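Local atomic coordinates of putative N-acetylmuramoyl-L-alanine amidase,autolysin cwp6 (Peptoclostridium difficile, PDB entry 5J72), a protein that probably hydrolyses the amide bond between N-acetylmuramoyl and L-alanine in peptidoglycan, using a zinc-dependent amidase domain, and carries CWB2 cell wall-binding modules. Residues A[48-51]-A[56-59]. Sequence-based numbering, arbitrary orientation.
Sequences LNYN and SYEG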
ATOM      1  N   LEU A  48       3.417  -6.719 -32.360  1.00 19.37           N
ATOM      2  CA  LEU A  48       2.997  -7.785 -31.435  1.00 18.24           C
ATOM      3  C   LEU A  48       3.212  -9.106 -32.142  1.00 20.69           C
ATOM      4  O   LEU A  48       2.767  -9.268 -33.285  1.00 21.39           O
ATOM      5  CB  LEU A  48       1.491  -7.560 -31.087  1.00 19.69           C
ATOM      6  CG  LEU A  48       1.141  -6.115 -30.662  1.00 21.80           C
ATOM      7  CD1 LEU A  48      -0.283  -6.146 -30.226  1.00 18.10           C
ATOM      8  CD2 LEU A  48       2.073  -5.607 -29.498  1.00 24.14           C
ATOM      9  N   ASN A  49       3.892 -10.050 -31.487  1.00 21.35           N
ATOM     10  CA  ASN A  49       4.205 -11.353 -32.091  1.00 21.90           C
ATOM     11  C   ASN A  49       3.246 -12.438 -31.678  1.00 22.22           C
ATOM     12  O   ASN A  49       2.860 -12.500 -30.526  1.00 23.10           O
ATOM     13  CB  ASN A  49       5.578 -11.739 -31.633  1.00 21.50           C
ATOM     14  CG  ASN A  49       6.580 -10.770 -32.215  1.00 29.20           C
ATOM     15  OD1 ASN A  49       7.193 -10.017 -31.468  1.00 35.69           O
ATOM     16  ND2 ASN A  49       6.773 -10.721 -33.522  1.00 27.83           N
ATOM     17  N   TYR A  50       2.899 -13.309 -32.624  1.00 24.40           N
ATOM     18  CA  TYR A  50       1.969 -14.385 -32.377  1.00 23.34           C
ATOM     19  C   TYR A  50       2.485 -15.378 -31.322  1.00 24.93           C
ATOM     20  O   TYR A  50       3.624 -15.847 -31.408  1.00 27.23           O
ATOM     21  CB  TYR A  50       1.700 -15.101 -33.689  1.00 25.26           C
ATOM     22  CG  TYR A  50       0.544 -16.070 -33.559  1.00 28.89           C
ATOM     23  CD1 TYR A  50      -0.754 -15.615 -33.360  1.00 29.04           C
ATOM     24  CD2 TYR A  50       0.754 -17.447 -33.639  1.00 34.77           C
ATOM     25  CE1 TYR A  50      -1.823 -16.509 -33.247  1.00 36.24           C
ATOM     26  CE2 TYR A  50      -0.307 -18.346 -33.542  1.00 37.07           C
ATOM     27  CZ  TYR A  50      -1.585 -17.880 -33.347  1.00 42.22           C
ATOM     28  OH  TYR A  50      -2.589 -18.800 -33.237  1.00 44.33           O
ATOM     29  N   ASN A  51       1.640 -15.704 -30.370  1.00 26.72           N
ATOM     30  CA  ASN A  51       2.007 -16.647 -29.313  1.00 28.94           C
ATOM     31  C   ASN A  51       1.023 -17.818 -29.475  1.00 32.31           C
ATOM     32  O   ASN A  51      -0.155 -17.661 -29.190  1.00 34.32           O
ATOM     33  CB  ASN A  51       1.933 -15.974 -27.951  1.00 29.27           C
ATOM     34  CG  ASN A  51       2.159 -16.951 -26.772  1.00 41.03           C
ATOM     35  OD1 ASN A  51       2.247 -18.166 -26.968  1.00 41.80           O
ATOM     36  ND2 ASN A  51       2.173 -16.508 -25.531  1.00 40.62           N
ATOM     37  N   SER A  56      -2.778 -15.542 -29.600  1.00 28.83           N
ATOM     38  CA  SER A  56      -2.901 -14.058 -29.477  1.00 29.82           C
ATOM     39  C   SER A  56      -1.609 -13.379 -29.970  1.00 29.15           C
ATOM     40  O   SER A  56      -0.572 -14.011 -29.969  1.00 25.06           O
ATOM     41  CB  SER A  56      -3.020 -13.686 -28.002  1.00 32.50           C
ATOM     42  OG  SER A  56      -4.385 -13.488 -27.709  1.00 46.28           O
ATOM     43  N   TYR A  57      -1.690 -12.109 -30.364  1.00 24.53           N
ATOM     44  CA  TYR A  57      -0.487 -11.372 -30.761  1.00 21.25           C
ATOM     45  C   TYR A  57      -0.136 -10.569 -29.474  1.00 20.97           C
ATOM     46  O   TYR A  57      -0.993  -9.823 -28.956  1.00 22.29           O
ATOM     47  CB  TYR A  57      -0.828 -10.486 -31.971  1.00 18.63           C
ATOM     48  CG  TYR A  57      -1.010 -11.336 -33.220  1.00 20.22           C
ATOM     49  CD1 TYR A  57      -2.253 -11.893 -33.539  1.00 24.44           C
ATOM     50  CD2 TYR A  57       0.057 -11.597 -34.062  1.00 18.97           C
ATOM     51  CE1 TYR A  57      -2.413 -12.688 -34.671  1.00 20.35           C
ATOM     52  CE2 TYR A  57      -0.091 -12.389 -35.189  1.00 20.09           C
ATOM     53  CZ  TYR A  57      -1.321 -12.934 -35.485  1.00 25.75           C
ATOM     54  OH  TYR A  57      -1.420 -13.762 -36.580  1.00 25.77           O
ATOM     55  N   GLU A  58       1.087 -10.713 -28.975  1.00 20.76           N
ATOM     56  CA  GLU A  58       1.455 -10.094 -27.712  1.00 21.01           C
ATOM     57  C   GLU A  58       2.724  -9.286 -27.843  1.00 21.80           C
ATOM     58  O   GLU A  58       3.636  -9.679 -28.588  1.00 21.52           O
ATOM     59  CB  GLU A  58       1.752 -11.214 -26.655  1.00 23.92           C
ATOM     60  CG  GLU A  58       0.521 -12.094 -26.354  1.00 30.42           C
ATOM     61  CD  GLU A  58       0.879 -13.300 -25.460  1.00 45.29           C
ATOM     62  OE1 GLU A  58      -0.041 -14.061 -25.097  1.00 53.03           O
ATOM     63  OE2 GLU A  58       2.072 -13.494 -25.144  1.00 51.10           O
ATOM     64  N   GLY A  59       2.813  -8.183 -27.127  1.00 20.33           N
ATOM     65  CA  GLY A  59       4.039  -7.408 -27.182  1.00 18.71           C
ATOM     66  C   GLY A  59       3.885  -6.271 -26.217  1.00 23.64           C
ATOM     67  O   GLY A  59       2.962  -6.225 -25.371  1.00 21.96           O
TER
HETATM   68  O   HOH W   1       6.523  -9.842 -28.718  1.00 40.82           O
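Tyr-50 and Tyr-57, a non-hydrogen-bonded pair of this antiparallel hairpin, bring their rings together on one face of the sheet. The planes are turned 53° apart, and Tyr-50 CD1 rests over a face of the Tyr-57 ring, near its rim, 3.5 Å from Tyr-57 CZ. Tyr-50 has CG anti to its own nitrogen (chi1 -169°), whereas Tyr-57 has its CG beside N, which brings the CE2 side of its ring against Tyr-50 CB. The hydroxyls part, that of Tyr-50 bonding Asp-55 in the turn and that of Tyr-57 bonding the carbonyl of Ala-30. On the other face, Asn-51 ND2 gives Glu-58 OE2 a nearly straight hydrogen bond of 3.0 Å. The acceptor lies in the amide plane, but the donor stands above the carboxylate, whose plane is 82° from the amide; Thr-54 bonds OE1. This grip bridges diagonally between two hydrogen-bonded pairs. In one, Asn-49 N meets Glu-58 O at 2.9 Å, and a water donates to both Glu-58 O and Asn-49 OD1; in the other, Asn-51 N reaches Ser-56 O at 2.8 Å. Leu-48 CD2 lies against Gly-59 CA at 3.5 Å. Within the N-terminal domain, strand 30-39 flanks the hairpin beside 42-51 and strand 16-24 beside 56-63, with Leu-48 packing against residues of both.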